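HIAXHD3 (Humicola insolens, PDB 3ZXK) is a family 43 glycoside hydrolase that releases arabinofuranosyl side chains, probably from arabinoxylan, and has been a scaffold for engineering endo-xylanase activity. Local coordinates at residues 21-26 and 87-92; 25-30 and 119-124. All blocks are in the same frame, centred on the assembly; numbering follows the deposited sequence. Where two conformers were deposited one is given.

Contact 1 (21-26 and 87-92); sequences EVFRVG and TLRYRR
Glu21 carries the charged end of this contact, its carboxylate shared between Thr87 and Arg89. Arg89 grips it side-on with two nitrogens, both on the one oxygen: NH2 lies 2.7 Å from Glu21 OE2 on the syn side, and NE lies 3.0 Å from Glu21 OE2, well above the carboxylate plane. The two flat groups stand 77° apart, yet OE2 stays in the guanidinium plane. The other oxygen, Glu21 OE1, accepts the hydroxyl of Thr87 (OG1 to OE1 2.6 Å), whose OG1 also takes the backbone NH of Leu146.

The strands 21-25 and 87-91 run nearly parallel, 8° apart, with axes 7.1 Å from each other at the closest. Each is an edge strand of its own four-stranded antiparallel sheet, and the sheets are neighbouring blades of the five-bladed beta-propeller of family 43; each direct hydrogen bond between the two segments involves a side chain.

Apolar contacts fill the middle. Phe23, its CG wedged between backbone N and carbonyl carbon (chi1 60°), lays one ring face over Arg89 CA in a CH-pi contact and brings CE1 to 3.8 Å from Leu88 CG. Leu88 N and O are buried here without a partner. Val25 CG2 meets Tyr90 CD2 at 3.7 Å.

At the C-terminal end Arg92 folds back. Its NH2 donates to Arg24 O (3.0 Å), on a lone pair in the carbonyl plane, while NH1 bonds to Tyr90 O. Two waters extend this link, one joining Arg92 NH1 to Arg24 O, the other Arg92 NH2 to Gly26 N. The guanidinium of Arg24 instead pairs with Asp254.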
ATOM      1  N   GLU A  21      -3.605   5.150   8.679  1.00  6.18           N
ATOM      2  CA  GLU A  21      -3.853   5.370  10.115  1.00  6.28           C
ATOM      3  C   GLU A  21      -2.480   5.607  10.720  1.00  5.67           C
ATOM      4  O   GLU A  21      -1.578   4.848  10.423  1.00  6.02           O
ATOM      5  CB  GLU A  21      -4.470   4.099  10.753  1.00  7.43           C
ATOM      6  CG  GLU A  21      -4.549   4.105  12.296  1.00  8.86           C
ATOM      7  CD  GLU A  21      -5.870   4.625  12.842  1.00 11.17           C
ATOM      8  OE1 GLU A  21      -6.947   4.114  12.456  1.00 15.83           O
ATOM      9  OE2 GLU A  21      -5.828   5.549  13.674  1.00 14.42           O
ATOM     10  N   VAL A  22      -2.309   6.644  11.547  1.00  4.75           N
ATOM     11  CA  VAL A  22      -1.024   6.884  12.229  0.69  4.72           C
ATOM     12  C   VAL A  22      -1.229   7.000  13.733  1.00  4.78           C
ATOM     13  O   VAL A  22      -2.228   7.558  14.192  1.00  5.51           O
ATOM     14  CB  VAL A  22      -0.298   8.180  11.765  0.69  5.20           C
ATOM     15  CG1 VAL A  22       0.516   7.984  10.484  0.69  6.10           C
ATOM     16  CG2 VAL A  22      -1.247   9.383  11.690  0.69  4.21           C
ATOM     17  N   PHE A  23      -0.284   6.469  14.496  1.00  4.21           N
ATOM     18  CA  PHE A  23      -0.327   6.613  15.953  1.00  4.15           C
ATOM     19  C   PHE A  23       1.074   6.502  16.506  1.00  4.70           C
ATOM     20  O   PHE A  23       1.985   6.124  15.782  1.00  4.79           O
ATOM     21  CB  PHE A  23      -1.292   5.599  16.613  1.00  4.41           C
ATOM     22  CG  PHE A  23      -0.938   4.157  16.357  1.00  4.71           C
ATOM     23  CD1 PHE A  23      -1.408   3.482  15.240  1.00  5.03           C
ATOM     24  CD2 PHE A  23      -0.104   3.476  17.228  1.00  5.39           C
ATOM     25  CE1 PHE A  23      -1.051   2.158  14.991  1.00  4.87           C
ATOM     26  CE2 PHE A  23       0.234   2.142  17.001  1.00  5.45           C
ATOM     27  CZ  PHE A  23      -0.254   1.471  15.896  1.00  4.80           C
ATOM     28  N   ARG A  24       1.234   6.861  17.771  1.00  5.09           N
ATOM     29  CA  ARG A  24       2.548   6.831  18.399  1.00  5.15           C
ATOM     30  C   ARG A  24       2.540   5.874  19.565  1.00  5.73           C
ATOM     31  O   ARG A  24       1.566   5.830  20.335  1.00  6.24           O
ATOM     32  CB  ARG A  24       2.913   8.228  18.912  1.00  5.56           C
ATOM     33  CG  ARG A  24       4.273   8.285  19.564  1.00  6.46           C
ATOM     34  CD  ARG A  24       4.689   9.704  19.907  1.00  7.12           C
ATOM     35  NE  ARG A  24       3.787  10.355  20.854  1.00  8.08           N
ATOM     36  CZ  ARG A  24       3.878  10.257  22.179  1.00  9.43           C
ATOM     37  NH1 ARG A  24       4.830   9.511  22.745  1.00 11.00           N
ATOM     38  NH2 ARG A  24       3.019  10.902  22.949  1.00 11.87           N
ATOM     39  N   VAL A  25       3.612   5.093  19.687  1.00  5.69           N
ATOM     40  CA  VAL A  25       3.902   4.359  20.934  1.00  6.38           C
ATOM     41  C   VAL A  25       5.265   4.804  21.398  1.00  6.72           C
ATOM     42  O   VAL A  25       6.271   4.500  20.747  1.00  6.89           O
ATOM     43  CB  VAL A  25       3.913   2.831  20.718  1.00  7.38           C
ATOM     44  CG1 VAL A  25       4.074   2.122  22.067  1.00  8.12           C
ATOM     45  CG2 VAL A  25       2.639   2.380  20.006  1.00  7.38           C
ATOM     46  N   GLY A  26       5.319   5.540  22.501  1.00  7.62           N
ATOM     47  CA  GLY A  26       6.614   6.012  22.996  1.00  8.64           C
ATOM     48  C   GLY A  26       7.332   6.866  21.968  1.00  8.31           C
ATOM     49  O   GLY A  26       6.807   7.908  21.570  1.00  8.94           O
ATOM     50  N   THR A  87      -8.080  -0.078  10.046  1.00  3.69           N
ATOM     51  CA  THR A  87      -7.622   0.626  11.240  1.00  3.95           C
ATOM     52  C   THR A  87      -6.713  -0.269  12.082  1.00  3.56           C
ATOM     53  O   THR A  87      -6.869  -1.479  12.082  1.00  3.88           O
ATOM     54  CB  THR A  87      -8.830   1.164  12.059  1.00  4.17           C
ATOM     55  OG1 THR A  87      -8.343   1.982  13.117  1.00  4.86           O
ATOM     56  CG2 THR A  87      -9.669   0.039  12.643  1.00  4.55           C
ATOM     57  N   LEU A  88      -5.790   0.372  12.799  1.00  3.51           N
ATOM     58  CA  LEU A  88      -4.794  -0.307  13.633  1.00  3.73           C
ATOM     59  C   LEU A  88      -4.519   0.546  14.856  1.00  3.74           C
ATOM     60  O   LEU A  88      -4.364   1.768  14.731  1.00  4.43           O
ATOM     61  CB  LEU A  88      -3.475  -0.441  12.889  1.00  4.21           C
ATOM     62  CG  LEU A  88      -2.303  -1.108  13.612  1.00  4.74           C
ATOM     63  CD1 LEU A  88      -2.615  -2.593  13.742  1.00  4.54           C
ATOM     64  CD2 LEU A  88      -1.015  -0.955  12.818  1.00  6.17           C
ATOM     65  N   ARG A  89      -4.425  -0.090  16.025  1.00  3.73           N
ATOM     66  CA  ARG A  89      -3.966   0.588  17.261  1.00  3.50           C
ATOM     67  C   ARG A  89      -3.213  -0.395  18.124  1.00  3.59           C
ATOM     68  O   ARG A  89      -3.381  -1.596  17.999  1.00  4.32           O
ATOM     69  CB  ARG A  89      -5.113   1.218  18.092  1.00  3.88           C
ATOM     70  CG  ARG A  89      -5.893   2.362  17.419  1.00  4.48           C
ATOM     71  CD  ARG A  89      -5.087   3.660  17.396  1.00  5.80           C
ATOM     72  NE  ARG A  89      -5.639   4.684  16.515  1.00  7.94           N
ATOM     73  CZ  ARG A  89      -6.436   5.692  16.892  1.00  7.11           C
ATOM     74  NH1 ARG A  89      -6.836   5.865  18.165  1.00  7.08           N
ATOM     75  NH2 ARG A  89      -6.854   6.543  15.971  1.00  7.77           N
ATOM     76  N   TYR A  90      -2.375   0.129  19.008  1.00  3.74           N
ATOM     77  CA  TYR A  90      -1.656  -0.710  19.956  1.00  3.82           C
ATOM     78  C   TYR A  90      -2.309  -0.621  21.342  1.00  4.43           C
ATOM     79  O   TYR A  90      -2.516   0.483  21.876  1.00  4.94           O
ATOM     80  CB  TYR A  90      -0.227  -0.201  20.058  1.00  4.25           C
ATOM     81  CG  TYR A  90       0.602  -0.889  21.101  1.00  4.57           C
ATOM     82  CD1 TYR A  90       0.967  -2.239  20.971  1.00  4.67           C
ATOM     83  CD2 TYR A  90       1.053  -0.182  22.206  1.00  5.19           C
ATOM     84  CE1 TYR A  90       1.759  -2.864  21.937  1.00  4.94           C
ATOM     85  CE2 TYR A  90       1.816  -0.785  23.183  1.00  5.33           C
ATOM     86  CZ  TYR A  90       2.183  -2.123  23.040  1.00  5.22           C
ATOM     87  OH  TYR A  90       2.973  -2.700  24.027  1.00  5.58           O
ATOM     88  N   ARG A  91      -2.622  -1.781  21.907  1.00  4.27           N
ATOM     89  CA  ARG A  91      -3.277  -1.848  23.206  1.00  4.49           C
ATOM     90  C   ARG A  91      -2.207  -2.083  24.248  1.00  5.01           C
ATOM     91  O   ARG A  91      -1.603  -3.153  24.293  1.00  5.41           O
ATOM     92  CB  ARG A  91      -4.293  -2.985  23.220  1.00  4.65           C
ATOM     93  CG  ARG A  91      -5.324  -2.837  24.322  1.00  5.34           C
ATOM     94  CD  ARG A  91      -6.344  -3.951  24.259  1.00  5.65           C
ATOM     95  NE  ARG A  91      -7.498  -3.611  25.103  1.00  6.81           N
ATOM     96  CZ  ARG A  91      -8.585  -4.367  25.219  1.00  7.12           C
ATOM     97  NH1 ARG A  91      -8.672  -5.546  24.581  1.00  7.47           N
ATOM     98  NH2 ARG A  91      -9.591  -3.963  25.978  1.00  7.88           N
ATOM     99  N   ARG A  92      -1.985  -1.080  25.102  1.00  5.90           N
ATOM    100  CA  ARG A  92      -0.961  -1.195  26.152  1.00  6.61           C
ATOM    101  C   ARG A  92      -1.257  -2.289  27.175  1.00  6.65           C
ATOM    102  O   ARG A  92      -0.339  -2.996  27.611  1.00  8.17           O
ATOM    103  CB  ARG A  92      -0.766   0.141  26.872  1.00  7.74           C
ATOM    104  CG  ARG A  92       0.146   1.096  26.122  1.00  9.53           C
ATOM    105  CD  ARG A  92      -0.424   1.577  24.811  1.00 10.19           C
ATOM    106  NE  ARG A  92       0.362   2.726  24.348  1.00 12.58           N
ATOM    107  CZ  ARG A  92       0.114   3.393  23.234  1.00 13.53           C
ATOM    108  NH1 ARG A  92      -0.875   3.000  22.433  1.00 11.84           N
ATOM    109  NH2 ARG A  92       0.870   4.436  22.918  1.00 16.05           N
TER
HETATM  110  O   HOH W   1      -1.032   5.063  20.408  1.00 12.25           O
HETATM  111  O   HOH W   2       2.933   6.275  23.922  1.00 18.19           O

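Contact 2 (25-30 and 119-124); sequences VGSVFY and ANNGEV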
ATOM      1  N   VAL A  25       3.612   5.093  19.687  1.00  5.69           N
ATOM      2  CA  VAL A  25       3.902   4.359  20.934  1.00  6.38           C
ATOM      3  C   VAL A  25       5.265   4.804  21.398  1.00  6.72           C
ATOM      4  O   VAL A  25       6.271   4.500  20.747  1.00  6.89           O
ATOM      5  CB  VAL A  25       3.913   2.831  20.718  1.00  7.38           C
ATOM      6  CG1 VAL A  25       4.074   2.122  22.067  1.00  8.12           C
ATOM      7  CG2 VAL A  25       2.639   2.380  20.006  1.00  7.38           C
ATOM      8  N   GLY A  26       5.319   5.540  22.501  1.00  7.62           N
ATOM      9  CA  GLY A  26       6.614   6.012  22.996  1.00  8.64           C
ATOM     10  C   GLY A  26       7.332   6.866  21.968  1.00  8.31           C
ATOM     11  O   GLY A  26       6.807   7.908  21.570  1.00  8.94           O
ATOM     12  N   SER A  27       8.544   6.447  21.583  1.00  8.24           N
ATOM     13  CA  SER A  27       9.370   7.154  20.609  1.00  8.67           C
ATOM     14  C   SER A  27       9.096   6.795  19.137  1.00  7.37           C
ATOM     15  O   SER A  27       9.709   7.350  18.225  1.00  7.90           O
ATOM     16  CB  SER A  27      10.849   6.906  20.942  1.00 10.26           C
ATOM     17  OG  SER A  27      11.108   7.401  22.232  1.00 15.62           O
ATOM     18  N   VAL A  28       8.153   5.891  18.897  1.00  5.53           N
ATOM     19  CA  VAL A  28       7.964   5.339  17.562  1.00  5.22           C
ATOM     20  C   VAL A  28       6.583   5.661  17.007  1.00  4.56           C
ATOM     21  O   VAL A  28       5.571   5.516  17.707  1.00  4.85           O
ATOM     22  CB  VAL A  28       8.156   3.793  17.541  1.00  5.46           C
ATOM     23  CG1 VAL A  28       7.998   3.295  16.110  1.00  5.89           C
ATOM     24  CG2 VAL A  28       9.514   3.411  18.115  1.00  6.10           C
ATOM     25  N   PHE A  29       6.554   6.089  15.751  1.00  4.25           N
ATOM     26  CA  PHE A  29       5.278   6.284  15.044  1.00  4.01           C
ATOM     27  C   PHE A  29       5.049   5.091  14.135  1.00  4.32           C
ATOM     28  O   PHE A  29       5.978   4.598  13.472  1.00  5.04           O
ATOM     29  CB  PHE A  29       5.321   7.524  14.159  1.00  4.31           C
ATOM     30  CG  PHE A  29       5.614   8.794  14.894  1.00  4.62           C
ATOM     31  CD1 PHE A  29       4.564   9.531  15.477  1.00  5.40           C
ATOM     32  CD2 PHE A  29       6.914   9.298  14.983  1.00  4.92           C
ATOM     33  CE1 PHE A  29       4.807  10.725  16.148  1.00  5.53           C
ATOM     34  CE2 PHE A  29       7.158  10.507  15.664  1.00  5.85           C
ATOM     35  CZ  PHE A  29       6.102  11.217  16.240  1.00  6.17           C
ATOM     36  N   TYR A  30       3.802   4.660  14.059  1.00  4.79           N
ATOM     37  CA  TYR A  30       3.370   3.556  13.193  1.00  4.80           C
ATOM     38  C   TYR A  30       2.302   4.033  12.227  1.00  4.71           C
ATOM     39  O   TYR A  30       1.508   4.893  12.573  1.00  5.25           O
ATOM     40  CB  TYR A  30       2.855   2.374  14.022  1.00  5.40           C
ATOM     41  CG  TYR A  30       3.955   1.679  14.782  1.00  5.82           C
ATOM     42  CD1 TYR A  30       4.855   0.832  14.128  1.00  6.06           C
ATOM     43  CD2 TYR A  30       4.123   1.902  16.145  1.00  5.82           C
ATOM     44  CE1 TYR A  30       5.876   0.215  14.823  1.00  6.63           C
ATOM     45  CE2 TYR A  30       5.141   1.287  16.855  1.00  6.35           C
ATOM     46  CZ  TYR A  30       5.987   0.439  16.192  1.00  6.47           C
ATOM     47  OH  TYR A  30       7.012  -0.167  16.852  1.00  6.62           O
ATOM     48  N   ALA A 119       7.133  -0.877  27.029  1.00 14.48           N
ATOM     49  CA  ALA A 119       8.240  -0.808  27.992  1.00 15.21           C
ATOM     50  C   ALA A 119       9.596  -0.508  27.350  1.00 16.30           C
ATOM     51  O   ALA A 119      10.594  -0.332  28.050  1.00 17.35           O
ATOM     52  CB  ALA A 119       8.323  -2.110  28.789  1.00 17.25           C
ATOM     53  N   ASN A 120       9.633  -0.475  26.022  1.00 16.34           N
ATOM     54  CA  ASN A 120      10.884  -0.289  25.280  1.00 16.10           C
ATOM     55  C   ASN A 120      10.738   0.879  24.314  1.00 14.74           C
ATOM     56  O   ASN A 120      11.171   0.798  23.160  1.00 14.60           O
ATOM     57  CB  ASN A 120      11.255  -1.552  24.506  1.00 16.64           C
ATOM     58  CG  ASN A 120      11.655  -2.698  25.412  1.00 19.91           C
ATOM     59  OD1 ASN A 120      12.773  -2.731  25.905  1.00 22.63           O
ATOM     60  ND2 ASN A 120      10.745  -3.641  25.632  1.00 21.22           N
ATOM     61  N   ASN A 121      10.094   1.948  24.796  1.00 15.31           N
ATOM     62  CA  ASN A 121       9.880   3.196  24.036  1.00 13.92           C
ATOM     63  C   ASN A 121       9.276   2.974  22.663  1.00 11.60           C
ATOM     64  O   ASN A 121       9.530   3.728  21.715  1.00 11.81           O
ATOM     65  CB  ASN A 121      11.179   3.983  23.917  1.00 15.30           C
ATOM     66  CG  ASN A 121      11.833   4.212  25.257  1.00 19.09           C
ATOM     67  OD1 ASN A 121      12.958   3.791  25.472  1.00 24.06           O
ATOM     68  ND2 ASN A 121      11.116   4.847  26.170  1.00 20.90           N
ATOM     69  N   GLY A 122       8.477   1.916  22.567  1.00 10.00           N
ATOM     70  CA  GLY A 122       7.650   1.658  21.385  1.00  8.41           C
ATOM     71  C   GLY A 122       8.264   0.760  20.329  1.00  8.46           C
ATOM     72  O   GLY A 122       7.625   0.483  19.340  1.00  9.14           O
ATOM     73  N   GLU A 123       9.489   0.288  20.564  1.00  9.12           N
ATOM     74  CA  GLU A 123      10.174  -0.619  19.644  1.00  9.71           C
ATOM     75  C   GLU A 123       9.566  -2.019  19.685  1.00  9.22           C
ATOM     76  O   GLU A 123       9.315  -2.539  20.764  1.00 11.48           O
ATOM     77  CB  GLU A 123      11.645  -0.771  20.064  1.00 11.87           C
ATOM     78  CG  GLU A 123      12.401   0.536  20.074  1.00 14.79           C
ATOM     79  CD  GLU A 123      12.859   0.924  18.696  1.00 16.71           C
ATOM     80  OE1 GLU A 123      12.591   0.150  17.750  1.00 18.35           O
ATOM     81  OE2 GLU A 123      13.480   1.996  18.561  1.00 20.87           O
ATOM     82  N   VAL A 124       9.339  -2.620  18.521  1.00  8.37           N
ATOM     83  CA  VAL A 124       8.952  -4.017  18.449  1.00  7.70           C
ATOM     84  C   VAL A 124      10.112  -4.770  17.782  1.00  9.03           C
ATOM     85  O   VAL A 124      10.513  -4.422  16.646  1.00 10.38           O
ATOM     86  CB  VAL A 124       7.681  -4.198  17.601  1.00  7.03           C
ATOM     87  CG1 VAL A 124       7.289  -5.669  17.492  1.00  6.91           C
ATOM     88  CG2 VAL A 124       6.533  -3.362  18.141  1.00  7.17           C
TER
HETATM   89  O   HOH W   3       9.472  -1.331  15.895  1.00 11.43           O
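Tyr30 reaches from its strand to the backbone of Gly122. Its CB starts toward the loop 119-124, with CG set beside the backbone N (chi1 -69°), and the ring then runs out past Val28, whose CG1 sits 3.4 Å above one face, offset toward the rim. At the ring edge, CE2 comes within 3.6 Å of Gly122 O, which lies near the ring plane. At the tip, Tyr30 OH donates to Gly122 O at 2.6 Å, nearly along the C=O axis. The same hydroxyl accepts from a water that in turn takes the NH of Val124, and Val124 CG2 packs 3.5 Å from Tyr30 OH. A phenylalanine here would probably leave Gly122 O without its donor and the water that bridges to Val124 without its acceptor.

Two tight turns meet beside this side chain. Residues Val25 to Val28 make the type II' turn of a beta hairpin, joining the innermost strand of a propeller blade to the next; Asn120 to Glu123 form a type I' turn in the loop between strands 106-113 and 132-137 of the adjacent blade. Ser27 N donates to Asn121 O (2.9 Å), coming from well above the carbonyl plane. Gly122 CA lies 3.2 Å from Val25 O, in a CA-H...O contact. Side chains on Gly26 and Gly122 would collide with the opposing backbone, and both have backbone angles that favour glycine. Val28 CG2 lies over the Gly122 carbonyl carbon at 3.7 Å, and the carboxylate of Glu123 turns to Lys46 and the hydroxyl of Tyr48.

Overall arrangement
From the N terminus the chain enters strand 21-25, turns at Gly26 and returns along strand 28-32, so both contacts start on one hairpin and share Val25 and Gly26. It then completes the first blade with strands 41-47 and 54-58 before reaching strand 87-91, where contact 1 closes a loop of 60 residues. After two further strands, 96-103 and 106-113, the loop 119-124 comes back to the hairpin turn, and contact 2 closes a loop of 88 residues. The two closures cross: contact 1 both begins and ends ahead of contact 2, so neither encloses the other. The centres of contact 1 and contact 2 lie about 9 Å apart, and together they fasten one pair of neighbouring blades at inner strand and turn.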